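PDB 5UIZ: AA10A from Thermobifida fusca, which probably cleaves crystalline cellulose by oxidation, as a copper-dependent lytic polysaccharide monooxygenase of family AA10. Local coordinates for residues D168-V173 / V199-W204; N79-W84 / R117-V122. All coordinates share one frame; numbering follows the deposited sequence.

Both contacts are buried and apolar, small in area and away from the copper site, yet they belong to different parts of the fold. Contact 1 lies in the beta-sandwich, where a leucine and a phenylalanine meet across two strands that flank the same central strand. Contact 2 lies in the largely helical region between strands 38-42 and 133-140, where an alanine and two methionines join a short helix to a 3-10 turn. Each strand of contact 1 is held by hydrogen bonds to the intervening strand 146-154, not to the other; side-chain amides, an arginine and a disulfide-linked helix pair frame contact 2. The two centres are about 18 Å apart, on opposite sides of the chain's centre.

Contact 1. Residues D168-V173 / V199-W204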
# COMPACT_ATOMS: atom_id res chain seq x y z
N ASP A 168 -4.08 8.80 -12.76
CA ASP A 168 -4.94 10.00 -12.80
C ASP A 168 -5.55 10.34 -11.46
O ASP A 168 -5.57 11.50 -11.05
CB ASP A 168 -6.03 9.87 -13.88
CG ASP A 168 -6.85 11.16 -14.05
OD1 ASP A 168 -6.25 12.20 -14.40
OD2 ASP A 168 -8.09 11.11 -13.83
N SER A 169 -6.02 9.33 -10.74
CA SER A 169 -6.74 9.55 -9.48
C SER A 169 -5.80 10.03 -8.32
O SER A 169 -6.25 10.47 -7.29
CB SER A 169 -7.49 8.26 -9.07
OG SER A 169 -6.62 7.23 -8.59
N LEU A 170 -4.49 9.93 -8.52
CA LEU A 170 -3.52 10.19 -7.47
C LEU A 170 -2.79 11.51 -7.68
O LEU A 170 -2.47 11.87 -8.82
CB LEU A 170 -2.48 9.09 -7.50
CG LEU A 170 -2.97 7.75 -6.99
CD1 LEU A 170 -1.82 6.78 -7.22
CD2 LEU A 170 -3.30 7.79 -5.51
N GLU A 171 -2.46 12.21 -6.59
CA GLU A 171 -1.49 13.31 -6.71
C GLU A 171 -0.33 13.10 -5.77
O GLU A 171 -0.52 12.64 -4.67
CB GLU A 171 -2.15 14.64 -6.40
CG GLU A 171 -2.99 15.17 -7.56
CD GLU A 171 -3.76 16.45 -7.23
OE1 GLU A 171 -3.99 16.73 -6.01
OE2 GLU A 171 -4.14 17.17 -8.19
N LEU A 172 0.85 13.46 -6.23
CA LEU A 172 2.05 13.35 -5.44
C LEU A 172 2.00 14.41 -4.38
O LEU A 172 1.81 15.59 -4.71
CB LEU A 172 3.26 13.54 -6.35
CG LEU A 172 4.61 13.50 -5.67
CD1 LEU A 172 4.85 12.13 -5.10
CD2 LEU A 172 5.66 13.86 -6.72
N VAL A 173 1.99 14.00 -3.10
CA VAL A 173 1.94 14.94 -1.98
C VAL A 173 3.27 15.03 -1.18
O VAL A 173 3.42 15.91 -0.33
CB VAL A 173 0.82 14.62 -0.98
CG1 VAL A 173 -0.52 14.68 -1.65
CG2 VAL A 173 1.01 13.30 -0.29
N VAL A 199 -7.12 6.71 -0.52
CA VAL A 199 -5.98 5.80 -0.60
C VAL A 199 -4.65 6.54 -0.60
O VAL A 199 -4.48 7.49 -1.32
CB VAL A 199 -6.08 4.95 -1.84
CG1 VAL A 199 -4.95 3.92 -1.92
CG2 VAL A 199 -7.38 4.22 -1.82
N VAL A 200 -3.76 6.11 0.26
CA VAL A 200 -2.41 6.62 0.28
C VAL A 200 -1.59 5.54 -0.46
O VAL A 200 -1.64 4.35 -0.13
CB VAL A 200 -1.91 6.75 1.69
CG1 VAL A 200 -0.44 7.18 1.68
CG2 VAL A 200 -2.78 7.68 2.50
N PHE A 201 -0.91 5.96 -1.52
CA PHE A 201 -0.01 5.09 -2.27
C PHE A 201 1.47 5.47 -2.10
O PHE A 201 1.90 6.54 -2.54
CB PHE A 201 -0.45 5.08 -3.72
CG PHE A 201 0.29 4.13 -4.57
CD1 PHE A 201 0.25 2.81 -4.31
CD2 PHE A 201 1.04 4.59 -5.66
CE1 PHE A 201 0.94 1.89 -5.10
CE2 PHE A 201 1.74 3.68 -6.44
CZ PHE A 201 1.67 2.33 -6.17
N THR A 202 2.22 4.61 -1.44
CA THR A 202 3.63 4.85 -1.10
C THR A 202 4.56 3.97 -1.98
O THR A 202 4.38 2.74 -2.08
CB THR A 202 3.89 4.56 0.39
OG1 THR A 202 3.06 5.40 1.18
CG2 THR A 202 5.31 4.84 0.77
N ILE A 203 5.48 4.65 -2.65
CA ILE A 203 6.53 4.05 -3.42
C ILE A 203 7.85 4.16 -2.65
O ILE A 203 8.39 5.24 -2.38
CB ILE A 203 6.73 4.72 -4.79
CG1 ILE A 203 5.41 4.81 -5.57
CG2 ILE A 203 7.72 3.91 -5.63
CD1 ILE A 203 5.59 5.52 -6.91
N TRP A 204 8.39 2.99 -2.34
CA TRP A 204 9.59 2.91 -1.59
C TRP A 204 10.60 2.26 -2.47
O TRP A 204 10.42 1.14 -2.91
CB TRP A 204 9.35 2.15 -0.26
CG TRP A 204 10.58 1.59 0.35
CD1 TRP A 204 11.81 2.19 0.41
CD2 TRP A 204 10.71 0.34 0.98
NE1 TRP A 204 12.68 1.37 1.05
CE2 TRP A 204 12.04 0.23 1.42
CE3 TRP A 204 9.82 -0.70 1.26
CZ2 TRP A 204 12.54 -0.90 2.07
CZ3 TRP A 204 10.29 -1.85 1.92
CH2 TRP A 204 11.65 -1.94 2.30
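L170 and F201 are brought together by different chi1 settings: CG of L170 stands beside its backbone N (chi1 -72°), whereas CG of F201 stands anti to its own (chi1 -174°). The leucine thereby sends its CD1 branch to the phenylalanine, and the two side chains cross at about a right angle. CD1 of L170 lies 3.9 Å from CD2 of F201 and 4.1 Å from CB of F201, so one methyl packs where the ring joins its stem, approaching the ring obliquely. The other methyl, CD2 of L170, reaches back along the second strand to a looser approach, 4.4 Å from the carbonyl O of V199. The contact is apolar packing and modest: 109 Å² is buried in all. The backbones stay well apart, with 8.1 Å between the CA atoms of L170 and F201, because another strand runs between them. That strand, 146-154, pairs antiparallel with both 170-175 and 198-206; E171 bonds to V153 on one edge and V199 to T154 on the other. L170 and F201 thus meet over one face of this sheet, where L170 also touches L105, and F201 touches L100 and C216 of strand 211-221, while V200 and T202 turn to the other face and pack on F134 and I136 of strand 133-140 in the opposing sheet of the sandwich.

Contact 2. Residues N79-W84 / R117-V122; sequences NAMWNW and RSMDAV
The flat groups near M81 and M119 lie outside the touching surface, on the helix 79-82 side. The indole of W84 has the backbone O of M81 at its edge, in the ring plane, and that of W82 has OD1 of N79 placed likewise. Beyond the two segments, W84 meets Y48 edge-to-face and W51 with planes about 40° apart, while W82 meets W74 edge-to-face. The contact itself is made by the two methionine chains and the methyl of A80. The bend at chi2 (60°) carries SD of M81 towards the 3-10 turn, although its CB does not point there; a second bend at chi3 (66°) turns CE. M119 is modelled in two conformers, so the position of its CE is less certain; in the one described, CE lies 4.2 Å from SD of M81 and 4.4 Å from CB of A80, and the two thioethers cross obliquely. CB of A80 points toward the turn and also faces OG of S118 at 4.5 Å, a loose approach. Each side is shaped by its own backbone bonds: N83 N reaches N79 O (2.9 Å) at the C-terminal end of the helix, and D120 N reaches R117 O (3.1 Å) in the turn. Polar groups frame the apolar centre: Q72 binds the carbonyl of S118, N47 that of A80 and R46 that of M119. M81 also packs on C50, whose disulfide to C70 ties helix 46-54 to helix 68-76. The arrangement is one small buried patch within the largely helical region between strands 38-42 and 133-140, interrupted by short strands 88-90 and 128-130, which corresponds to the L2 region of AA10 lytic polysaccharide monooxygenases.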
# COMPACT_ATOMS: atom_id res chain seq x y z
N ASN A 79 -1.00 -16.13 0.25
CA ASN A 79 0.39 -15.66 0.28
C ASN A 79 0.51 -14.13 0.15
O ASN A 79 1.54 -13.61 0.50
CB ASN A 79 1.23 -16.29 -0.83
CG ASN A 79 1.34 -17.79 -0.71
OD1 ASN A 79 1.59 -18.30 0.37
ND2 ASN A 79 1.14 -18.51 -1.83
N ALA A 80 -0.52 -13.46 -0.37
CA ALA A 80 -0.57 -11.98 -0.35
C ALA A 80 -0.43 -11.48 1.06
O ALA A 80 0.16 -10.44 1.25
CB ALA A 80 -1.83 -11.41 -0.98
N MET A 81 -0.99 -12.22 2.04
CA MET A 81 -0.83 -11.89 3.43
C MET A 81 0.37 -12.59 4.10
O MET A 81 1.06 -11.96 4.88
CB MET A 81 -2.11 -12.24 4.16
CG MET A 81 -3.18 -11.16 4.08
SD MET A 81 -3.71 -10.74 2.39
CE MET A 81 -4.53 -12.30 1.91
N TRP A 82 0.60 -13.88 3.86
CA TRP A 82 1.73 -14.56 4.52
C TRP A 82 3.05 -13.92 4.12
O TRP A 82 3.90 -13.77 4.96
CB TRP A 82 1.81 -16.07 4.24
CG TRP A 82 0.58 -16.89 4.61
CD1 TRP A 82 -0.03 -17.77 3.82
CD2 TRP A 82 -0.13 -16.87 5.85
NE1 TRP A 82 -1.10 -18.36 4.49
CE2 TRP A 82 -1.15 -17.83 5.75
CE3 TRP A 82 0.04 -16.19 7.07
CZ2 TRP A 82 -2.06 -18.06 6.77
CZ3 TRP A 82 -0.84 -16.41 8.08
CH2 TRP A 82 -1.90 -17.34 7.92
N ASN A 83 3.15 -13.51 2.85
CA ASN A 83 4.32 -12.83 2.33
C ASN A 83 3.96 -11.34 2.17
O ASN A 83 4.20 -10.75 1.10
CB ASN A 83 4.75 -13.44 0.98
CG ASN A 83 5.11 -14.91 1.07
OD1 ASN A 83 5.84 -15.32 1.96
ND2 ASN A 83 4.64 -15.70 0.11
N TRP A 84 3.40 -10.74 3.22
CA TRP A 84 2.98 -9.34 3.17
C TRP A 84 4.12 -8.37 2.89
O TRP A 84 3.87 -7.35 2.31
CB TRP A 84 2.22 -8.88 4.43
CG TRP A 84 2.99 -9.03 5.68
CD1 TRP A 84 2.89 -10.03 6.55
CD2 TRP A 84 3.99 -8.14 6.17
NE1 TRP A 84 3.79 -9.85 7.55
CE2 TRP A 84 4.46 -8.68 7.36
CE3 TRP A 84 4.51 -6.93 5.73
CZ2 TRP A 84 5.44 -8.07 8.12
CZ3 TRP A 84 5.47 -6.34 6.45
CH2 TRP A 84 5.93 -6.89 7.65
N ARG A 117 -2.75 -9.71 -6.49
CA ARG A 117 -3.79 -9.11 -7.38
C ARG A 117 -5.09 -8.73 -6.64
O ARG A 117 -5.81 -7.82 -7.05
CB ARG A 117 -4.06 -10.00 -8.57
CG ARG A 117 -4.89 -11.21 -8.22
CD ARG A 117 -4.95 -12.26 -9.31
NE ARG A 117 -5.79 -13.38 -8.82
CZ ARG A 117 -5.79 -14.63 -9.30
NH1 ARG A 117 -4.96 -14.99 -10.27
NH2 ARG A 117 -6.61 -15.55 -8.78
N SER A 118 -5.38 -9.40 -5.53
CA SER A 118 -6.58 -9.07 -4.74
C SER A 118 -6.53 -7.65 -4.06
O SER A 118 -7.54 -7.11 -3.66
CB SER A 118 -6.84 -10.19 -3.69
OG SER A 118 -5.73 -10.24 -2.82
N MET A 119 -5.34 -7.09 -3.95
CA MET A 119 -5.15 -5.73 -3.46
C MET A 119 -5.71 -4.69 -4.38
O MET A 119 -5.93 -3.59 -3.96
CB MET A 119 -3.66 -5.41 -3.29
CG MET A 119 -2.95 -6.19 -2.22
SD MET A 119 -3.91 -6.19 -0.71
CE MET A 119 -4.44 -7.89 -0.56
N ASP A 120 -5.88 -5.06 -5.65
CA ASP A 120 -6.48 -4.24 -6.65
C ASP A 120 -8.01 -4.20 -6.59
O ASP A 120 -8.62 -3.47 -7.36
CB ASP A 120 -6.09 -4.76 -8.07
CG ASP A 120 -4.59 -4.57 -8.43
OD1 ASP A 120 -3.92 -3.61 -7.88
OD2 ASP A 120 -4.12 -5.34 -9.31
N ALA A 121 -8.64 -5.01 -5.72
CA ALA A 121 -10.09 -5.08 -5.75
C ALA A 121 -10.70 -3.79 -5.20
O ALA A 121 -10.10 -3.07 -4.41
CB ALA A 121 -10.62 -6.34 -5.01
N VAL A 122 -11.92 -3.56 -5.64
CA VAL A 122 -12.68 -2.37 -5.34
C VAL A 122 -13.67 -2.75 -4.25
O VAL A 122 -14.41 -3.72 -4.38
CB VAL A 122 -13.32 -1.90 -6.66
CG1 VAL A 122 -14.45 -0.94 -6.47
CG2 VAL A 122 -12.25 -1.26 -7.56